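SusD superfamily protein (Bacteroides thetaiotaomicron, PDB 3MCX) is of unknown function but, as a SusD-family protein of the outer membrane, probably helps capture glycans at the cell surface for import. Local coordinates at residues Y71-V76 / L439-A444; K122-V127 / S188-E193. All coordinates share one frame; numbering follows the deposited sequence.

Contact 1 of 2, residues Y71-V76 / L439-A444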
ATOM      1  N   TYR A  71      -3.583 -15.210  -2.879  1.00  5.96           N
ATOM      2  CA  TYR A  71      -3.773 -14.245  -1.800  1.00  5.51           C
ATOM      3  C   TYR A  71      -5.249 -14.171  -1.377  1.00  6.27           C
ATOM      4  O   TYR A  71      -5.603 -14.302  -0.192  1.00  6.54           O
ATOM      5  CB  TYR A  71      -3.331 -12.877  -2.226  1.00  6.30           C
ATOM      6  CG  TYR A  71      -1.851 -12.677  -2.476  1.00  6.22           C
ATOM      7  CD1 TYR A  71      -0.871 -13.290  -1.729  1.00  6.34           C
ATOM      8  CD2 TYR A  71      -1.442 -11.758  -3.410  1.00  7.63           C
ATOM      9  CE1 TYR A  71       0.492 -13.011  -1.946  1.00  6.04           C
ATOM     10  CE2 TYR A  71      -0.076 -11.468  -3.638  1.00  6.71           C
ATOM     11  CZ  TYR A  71       0.869 -12.080  -2.902  1.00  6.74           C
ATOM     12  OH  TYR A  71       2.177 -11.789  -3.162  1.00  7.05           O
ATOM     13  N   TYR A  72      -6.097 -13.923  -2.349  1.00  6.35           N
ATOM     14  CA  TYR A  72      -7.543 -13.762  -2.121  1.00  5.64           C
ATOM     15  C   TYR A  72      -8.153 -14.952  -1.408  1.00  6.56           C
ATOM     16  O   TYR A  72      -9.030 -14.781  -0.550  1.00  6.99           O
ATOM     17  CB  TYR A  72      -8.186 -13.540  -3.483  1.00  6.62           C
ATOM     18  CG  TYR A  72      -9.699 -13.590  -3.550  1.00  5.82           C
ATOM     19  CD1 TYR A  72     -10.487 -12.609  -2.956  1.00  6.10           C
ATOM     20  CD2 TYR A  72     -10.327 -14.598  -4.228  1.00  5.33           C
ATOM     21  CE1 TYR A  72     -11.867 -12.668  -3.057  1.00  6.15           C
ATOM     22  CE2 TYR A  72     -11.701 -14.646  -4.356  1.00  6.89           C
ATOM     23  CZ  TYR A  72     -12.463 -13.685  -3.770  1.00  6.03           C
ATOM     24  OH  TYR A  72     -13.838 -13.737  -3.908  1.00  6.25           O
ATOM     25  N   GLU A  73      -7.731 -16.163  -1.774  1.00  5.36           N
ATOM     26  CA  GLU A  73      -8.238 -17.416  -1.220  1.00  5.41           C
ATOM     27  C   GLU A  73      -7.521 -17.852   0.069  1.00  5.31           C
ATOM     28  O   GLU A  73      -7.866 -18.884   0.635  1.00  5.61           O
ATOM     29  CB  GLU A  73      -8.099 -18.530  -2.267  1.00  6.03           C
ATOM     30  CG  GLU A  73      -8.959 -18.257  -3.497  1.00  6.62           C
ATOM     31  CD  GLU A  73      -8.629 -19.131  -4.690  1.00  6.99           C
ATOM     32  OE1 GLU A  73      -7.749 -20.010  -4.623  1.00  7.03           O
ATOM     33  OE2 GLU A  73      -9.297 -18.909  -5.748  1.00  7.20           O
ATOM     34  N   TYR A  74      -6.500 -17.101   0.496  1.00  5.97           N
ATOM     35  CA  TYR A  74      -5.760 -17.454   1.730  1.00  5.94           C
ATOM     36  C   TYR A  74      -5.228 -18.866   1.696  1.00  6.67           C
ATOM     37  O   TYR A  74      -5.203 -19.592   2.689  1.00  6.44           O
ATOM     38  CB  TYR A  74      -6.637 -17.186   2.969  1.00  5.63           C
ATOM     39  CG  TYR A  74      -6.748 -15.710   3.327  1.00  6.05           C
ATOM     40  CD1 TYR A  74      -7.584 -14.850   2.631  1.00  5.61           C
ATOM     41  CD2 TYR A  74      -6.062 -15.210   4.415  1.00  7.70           C
ATOM     42  CE1 TYR A  74      -7.667 -13.514   2.966  1.00  6.90           C
ATOM     43  CE2 TYR A  74      -6.155 -13.899   4.762  1.00  6.28           C
ATOM     44  CZ  TYR A  74      -6.971 -13.037   4.046  1.00  6.71           C
ATOM     45  OH  TYR A  74      -7.053 -11.701   4.392  1.00  7.40           O
ATOM     46  N   ASN A  75      -4.734 -19.282   0.533  1.00  5.40           N
ATOM     47  CA  ASN A  75      -4.186 -20.619   0.382  1.00  5.81           C
ATOM     48  C   ASN A  75      -2.760 -20.658  -0.215  1.00  5.42           C
ATOM     49  O   ASN A  75      -2.224 -21.735  -0.460  1.00  6.47           O
ATOM     50  CB  ASN A  75      -5.140 -21.531  -0.392  1.00  5.56           C
ATOM     51  CG  ASN A  75      -5.411 -21.055  -1.788  1.00  5.47           C
ATOM     52  OD1 ASN A  75      -4.639 -20.273  -2.328  1.00  6.94           O
ATOM     53  ND2 ASN A  75      -6.526 -21.490  -2.364  1.00  6.36           N
ATOM     54  N   VAL A  76      -2.171 -19.496  -0.391  1.00  5.55           N
ATOM     55  CA  VAL A  76      -0.829 -19.385  -0.963  1.00  5.95           C
ATOM     56  C   VAL A  76       0.200 -20.187  -0.152  1.00  5.91           C
ATOM     57  O   VAL A  76       0.187 -20.185   1.085  1.00  6.64           O
ATOM     58  CB  VAL A  76      -0.425 -17.898  -1.113  1.00  5.81           C
ATOM     59  CG1 VAL A  76      -0.315 -17.178   0.261  1.00  7.34           C
ATOM     60  CG2 VAL A  76       0.859 -17.769  -1.910  1.00  7.22           C
ATOM     61  N   LEU A 439     -15.828 -15.653  -5.285  1.00  5.62           N
ATOM     62  CA  LEU A 439     -15.585 -16.928  -5.930  1.00  5.83           C
ATOM     63  C   LEU A 439     -15.939 -18.105  -5.034  1.00  6.22           C
ATOM     64  O   LEU A 439     -15.754 -18.043  -3.816  1.00  6.32           O
ATOM     65  CB  LEU A 439     -14.139 -17.063  -6.362  1.00  6.07           C
ATOM     66  CG  LEU A 439     -13.678 -15.988  -7.308  1.00  6.97           C
ATOM     67  CD1 LEU A 439     -12.246 -16.320  -7.869  1.00  5.96           C
ATOM     68  CD2 LEU A 439     -14.667 -15.700  -8.426  1.00  7.77           C
ATOM     69  N   GLU A 440     -16.355 -19.207  -5.641  1.00  6.26           N
ATOM     70  CA  GLU A 440     -16.695 -20.406  -4.892  1.00  6.94           C
ATOM     71  C   GLU A 440     -15.478 -21.015  -4.201  1.00  6.63           C
ATOM     72  O   GLU A 440     -15.603 -21.760  -3.239  1.00  6.91           O
ATOM     73  CB  GLU A 440     -17.389 -21.449  -5.771  1.00  7.77           C
ATOM     74  CG  GLU A 440     -18.791 -21.034  -6.258  1.00 11.37           C
ATOM     75  CD  GLU A 440     -19.748 -20.673  -5.134  1.00 18.78           C
ATOM     76  OE1 GLU A 440     -19.809 -21.452  -4.160  1.00 17.44           O
ATOM     77  OE2 GLU A 440     -20.439 -19.619  -5.250  1.00 21.90           O
ATOM     78  N   THR A 441     -14.289 -20.733  -4.698  1.00  5.84           N
ATOM     79  CA  THR A 441     -13.085 -21.228  -4.043  1.00  6.32           C
ATOM     80  C   THR A 441     -12.937 -20.769  -2.588  1.00  7.52           C
ATOM     81  O   THR A 441     -12.232 -21.427  -1.813  1.00  7.44           O
ATOM     82  CB  THR A 441     -11.819 -20.778  -4.809  1.00  6.81           C
ATOM     83  OG1 THR A 441     -11.894 -19.370  -5.069  1.00  7.44           O
ATOM     84  CG2 THR A 441     -11.660 -21.573  -6.116  1.00  6.09           C
ATOM     85  N   LEU A 442     -13.575 -19.663  -2.189  1.00  6.91           N
ATOM     86  CA  LEU A 442     -13.495 -19.238  -0.772  1.00  7.08           C
ATOM     87  C   LEU A 442     -14.143 -20.269   0.160  1.00  8.02           C
ATOM     88  O   LEU A 442     -13.767 -20.364   1.330  1.00  7.18           O
ATOM     89  CB  LEU A 442     -14.182 -17.902  -0.543  1.00  7.00           C
ATOM     90  CG  LEU A 442     -13.671 -16.699  -1.329  1.00  6.99           C
ATOM     91  CD1 LEU A 442     -14.269 -15.392  -0.814  1.00  7.16           C
ATOM     92  CD2 LEU A 442     -12.098 -16.621  -1.273  1.00  7.71           C
ATOM     93  N   LYS A 443     -15.127 -21.025  -0.309  1.00  7.41           N
ATOM     94  CA  LYS A 443     -15.725 -22.092   0.495  1.00  8.54           C
ATOM     95  C   LYS A 443     -14.722 -23.220   0.738  1.00  9.14           C
ATOM     96  O   LYS A 443     -14.449 -23.543   1.879  1.00  8.69           O
ATOM     97  CB  LYS A 443     -17.015 -22.621  -0.149  1.00  9.04           C
ATOM     98  CG  LYS A 443     -18.075 -21.546  -0.137  1.00 11.91           C
ATOM     99  CD  LYS A 443     -19.413 -21.919  -0.775  1.00 15.84           C
ATOM    100  CE  LYS A 443     -20.360 -20.697  -0.770  1.00 17.52           C
ATOM    101  NZ  LYS A 443     -20.037 -19.577  -1.744  1.00 19.35           N
ATOM    102  N   ALA A 444     -14.131 -23.757  -0.333  1.00 10.38           N
ATOM    103  CA  ALA A 444     -13.160 -24.859  -0.203  1.00 10.87           C
ATOM    104  C   ALA A 444     -11.912 -24.423   0.570  1.00  9.84           C
ATOM    105  O   ALA A 444     -11.316 -25.204   1.323  1.00 11.08           O
ATOM    106  CB  ALA A 444     -12.744 -25.369  -1.604  1.00 12.99           C
TER
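The hydroxyl of Tyr72 takes the backbone N-H of Leu439 in a nearly straight hydrogen bond (N to OH 3.1 Å, 164°), and the same oxygen is bonded to His438 ND1, so two consecutive residues grip it. A tyrosine suits the place because its ring gives the leucines an apolar surface while its hydroxyl serves polar partners. With CG anti to the backbone N (chi1 170°), the ring reaches across to Leu442, whose CD2 lies over one face, 4.0 Å from the ring centroid, in a CH-pi contact; Leu439 CB sits at the ring edge. The tyrosine closes helix 69-72, and the chain then turns through a Schellman motif, with positive phi at Tyr74 and two bonds back into the last turn, one of them from Tyr74 N to Tyr71 O. Glu73, on this turn, directs an extended side chain to Thr441, in the short, weakly bonded helix about 441-444. Its OE2 accepts from Thr441 OG1 at 2.7 Å, from well above the carboxylate plane, and is also bonded to Thr61 OG1. The other oxygen, OE1, receives Asn75 ND2 at 3.0 Å on its anti side, and that amide nitrogen is bonded to Ser445 OG as well.

Contact 2 of 2, residues K122-V127 / S188-E193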
ATOM      1  N   LYS A 122      21.219  10.043   1.215  1.00  4.22           N
ATOM      2  CA  LYS A 122      21.218   9.089   2.342  1.00  5.32           C
ATOM      3  C   LYS A 122      19.850   9.006   3.015  1.00  4.76           C
ATOM      4  O   LYS A 122      19.365   7.915   3.341  1.00  5.54           O
ATOM      5  CB  LYS A 122      22.255   9.530   3.351  1.00  6.00           C
ATOM      6  CG  LYS A 122      22.364   8.681   4.618  1.00  7.61           C
ATOM      7  CD  LYS A 122      23.358   9.311   5.584  1.00  9.82           C
ATOM      8  CE  LYS A 122      23.298   8.663   6.922  1.00 10.30           C
ATOM      9  NZ  LYS A 122      24.157   9.421   7.879  1.00  9.70           N
ATOM     10  N   SER A 123      19.233  10.160   3.218  1.00  4.95           N
ATOM     11  CA  SER A 123      17.941  10.205   3.879  1.00  5.40           C
ATOM     12  C   SER A 123      16.827   9.537   3.083  1.00  5.98           C
ATOM     13  O   SER A 123      15.983   8.828   3.628  1.00  6.64           O
ATOM     14  CB  SER A 123      17.557  11.644   4.178  1.00  5.76           C
ATOM     15  OG  SER A 123      18.464  12.183   5.129  1.00  7.18           O
ATOM     16  N   GLU A 124      16.798   9.784   1.774  1.00  5.59           N
ATOM     17  CA  GLU A 124      15.865   9.079   0.921  1.00  6.46           C
ATOM     18  C   GLU A 124      16.076   7.558   0.934  1.00  5.74           C
ATOM     19  O   GLU A 124      15.120   6.789   1.004  1.00  6.59           O
ATOM     20  CB  GLU A 124      15.943   9.639  -0.502  1.00  6.31           C
ATOM     21  CG  GLU A 124      15.441  11.086  -0.590  1.00  5.55           C
ATOM     22  CD  GLU A 124      15.463  11.659  -1.989  1.00  7.49           C
ATOM     23  OE1 GLU A 124      15.153  10.907  -2.937  1.00  7.27           O
ATOM     24  OE2 GLU A 124      15.771  12.862  -2.124  1.00  6.71           O
ATOM     25  N   ALA A 125      17.340   7.137   0.888  1.00  5.00           N
ATOM     26  CA  ALA A 125      17.655   5.712   1.024  1.00  4.75           C
ATOM     27  C   ALA A 125      17.142   5.143   2.367  1.00  4.98           C
ATOM     28  O   ALA A 125      16.648   4.030   2.421  1.00  5.33           O
ATOM     29  CB  ALA A 125      19.173   5.489   0.882  1.00  4.64           C
ATOM     30  N   LEU A 126      17.300   5.907   3.440  1.00  5.54           N
ATOM     31  CA  LEU A 126      16.832   5.496   4.761  1.00  5.12           C
ATOM     32  C   LEU A 126      15.342   5.317   4.793  1.00  5.20           C
ATOM     33  O   LEU A 126      14.843   4.325   5.334  1.00  6.71           O
ATOM     34  CB  LEU A 126      17.276   6.501   5.851  1.00  5.85           C
ATOM     35  CG  LEU A 126      18.698   6.346   6.422  1.00  6.48           C
ATOM     36  CD1 LEU A 126      19.067   7.588   7.253  1.00  5.12           C
ATOM     37  CD2 LEU A 126      18.817   5.012   7.247  1.00  5.87           C
ATOM     38  N   VAL A 127      14.602   6.237   4.180  1.00  5.74           N
ATOM     39  CA  VAL A 127      13.148   6.096   4.143  1.00  5.90           C
ATOM     40  C   VAL A 127      12.768   4.851   3.332  1.00  5.70           C
ATOM     41  O   VAL A 127      11.916   4.063   3.735  1.00  7.48           O
ATOM     42  CB  VAL A 127      12.374   7.334   3.615  1.00  7.11           C
ATOM     43  CG1 VAL A 127      10.852   7.059   3.699  1.00  7.09           C
ATOM     44  CG2 VAL A 127      12.682   8.544   4.407  1.00  7.98           C
ATOM     45  N   SER A 188      15.323  15.104   8.787  1.00  7.90           N
ATOM     46  CA  SER A 188      16.025  16.392   8.706  1.00  8.23           C
ATOM     47  C   SER A 188      16.850  16.569   7.418  1.00  8.51           C
ATOM     48  O   SER A 188      17.171  17.693   7.028  1.00  9.29           O
ATOM     49  CB  SER A 188      16.877  16.630   9.951  1.00  9.43           C
ATOM     50  OG  SER A 188      17.912  15.679  10.036  1.00 13.08           O
ATOM     51  N   GLY A 189      17.194  15.471   6.760  1.00  7.76           N
ATOM     52  CA  GLY A 189      17.918  15.524   5.501  1.00  7.15           C
ATOM     53  C   GLY A 189      17.078  15.581   4.243  1.00  7.33           C
ATOM     54  O   GLY A 189      17.627  15.832   3.179  1.00  7.95           O
ATOM     55  N   LEU A 190      15.771  15.344   4.349  1.00  6.73           N
ATOM     56  CA  LEU A 190      14.874  15.290   3.174  1.00  6.84           C
ATOM     57  C   LEU A 190      14.500  16.697   2.703  1.00  6.80           C
ATOM     58  O   LEU A 190      14.504  17.664   3.483  1.00  7.90           O
ATOM     59  CB  LEU A 190      13.605  14.536   3.532  1.00  6.39           C
ATOM     60  CG  LEU A 190      13.766  13.065   3.939  1.00  6.84           C
ATOM     61  CD1 LEU A 190      12.466  12.499   4.490  1.00  5.65           C
ATOM     62  CD2 LEU A 190      14.189  12.247   2.755  1.00  8.50           C
ATOM     63  N   ARG A 191      14.152  16.795   1.425  1.00  7.35           N
ATOM     64  CA  ARG A 191      13.652  18.037   0.852  0.50  7.32           C
ATOM     65  C   ARG A 191      12.367  18.466   1.537  1.00  7.58           C
ATOM     66  O   ARG A 191      11.530  17.611   1.875  1.00  7.56           O
ATOM     67  CB  ARG A 191      13.309  17.845  -0.627  0.50  7.89           C
ATOM     68  CG  ARG A 191      14.474  17.566  -1.523  0.50  8.51           C
ATOM     69  CD  ARG A 191      14.052  17.776  -2.960  0.50 10.56           C
ATOM     70  NE  ARG A 191      14.963  17.145  -3.908  0.50 12.15           N
ATOM     71  CZ  ARG A 191      16.098  17.681  -4.342  0.50 12.65           C
ATOM     72  NH1 ARG A 191      16.500  18.876  -3.911  0.50 11.45           N
ATOM     73  NH2 ARG A 191      16.824  16.999  -5.218  0.50 12.03           N
ATOM     74  N   GLN A 192      12.202  19.776   1.695  1.00  8.05           N
ATOM     75  CA  GLN A 192      10.928  20.366   2.133  1.00  8.55           C
ATOM     76  C   GLN A 192      10.017  20.675   0.932  1.00  9.09           C
ATOM     77  O   GLN A 192       8.796  20.739   1.073  1.00  8.91           O
ATOM     78  CB  GLN A 192      11.181  21.635   2.936  1.00  8.97           C
ATOM     79  CG  GLN A 192      11.866  21.399   4.307  1.00  9.58           C
ATOM     80  CD  GLN A 192      10.935  20.821   5.355  1.00 10.70           C
ATOM     81  OE1 GLN A 192      11.219  19.768   5.980  1.00 13.14           O
ATOM     82  NE2 GLN A 192       9.814  21.470   5.542  1.00  9.21           N
ATOM     83  N   GLU A 193      10.618  20.868  -0.239  1.00  9.82           N
ATOM     84  CA  GLU A 193       9.850  21.199  -1.441  1.00 10.38           C
ATOM     85  C   GLU A 193       9.227  19.964  -2.058  1.00  9.96           C
ATOM     86  O   GLU A 193       9.639  18.820  -1.783  1.00  9.24           O
ATOM     87  CB  GLU A 193      10.744  21.880  -2.478  1.00 11.08           C
ATOM     88  CG  GLU A 193      11.290  23.214  -2.023  1.00 15.86           C
ATOM     89  CD  GLU A 193      10.198  24.243  -1.588  1.00 21.09           C
ATOM     90  OE1 GLU A 193       9.120  24.349  -2.216  1.00 26.10           O
ATOM     91  OE2 GLU A 193      10.421  24.956  -0.586  1.00 21.77           O
TER
HETATM   92  O   HOH W   1      18.413  13.170   8.433  0.50  8.50           O
HETATM   93  O   HOH W   2      14.307  14.443  -0.276  1.00  8.30           O
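Leu190 packs its branched end against helix 115-140, touching three residues along one side of it. CD2 rests on Ser123 CB at 3.7 Å and on the aliphatic CG of Glu124 at 3.8 Å, while CD1 meets Val127 CG2 at 4.0 Å. The CB of Leu190 does not point at the helix; with CG anti to its carbonyl carbon (chi1 -62°), the side chain bends over to it. Shortening Leu190 to an alanine takes away both methyls, and is likely to open a gap against the helix where Ser123 CB, Glu124 CG and Val127 CG2 now find their partner.

Beside this apolar patch, Ser123 and Gly189, both small residues, let the two backbones come near each other: Ser123 OG lies 3.4 Å from Gly189 CA, and a side chain on the glycine would collide with that hydroxyl. Residues 188-193 lie in the loop between helix 172-186 and helix 201-214, within the helical, TPR-related architecture of the SusD family, and Ala204 of the latter helix also touches both Leu190 and Val127.

The polar links are made through water. One water donates to Glu124 OE2 at 2.8 Å and accepts from Arg191 N at 2.9 Å, joining the carboxylate to the loop backbone; OE2 also pairs with Arg120 and OE1 is bonded to Tyr32 OH, so each carboxylate oxygen has a partner of its own, which suits a glutamate here. Another water bonds Ser188 OG and has weak links to Ser123 OG and Gly189 N. The main partner of Ser123 OG is Asn119 O, within its own helix.

The two contacts lie on opposite sides of the chain's centre, their own centres about 41 Å apart, and share no helix. Both are largely buried although each is about 20 Å from the middle of the molecule, and neither lies at a known zinc site. Contact 1 ties parts of the chain 363 residues apart, pairing the end of one short helix with another, whereas contact 2 joins segments 61 residues apart, fitting a loop between two helices onto the long helix 115-140. Their chemistry also differs: contact 1 combines leucine packing on a tyrosine ring with direct hydrogen bonds, while contact 2 has no direct hydrogen bond across it, relying on aliphatic packing and bridging waters.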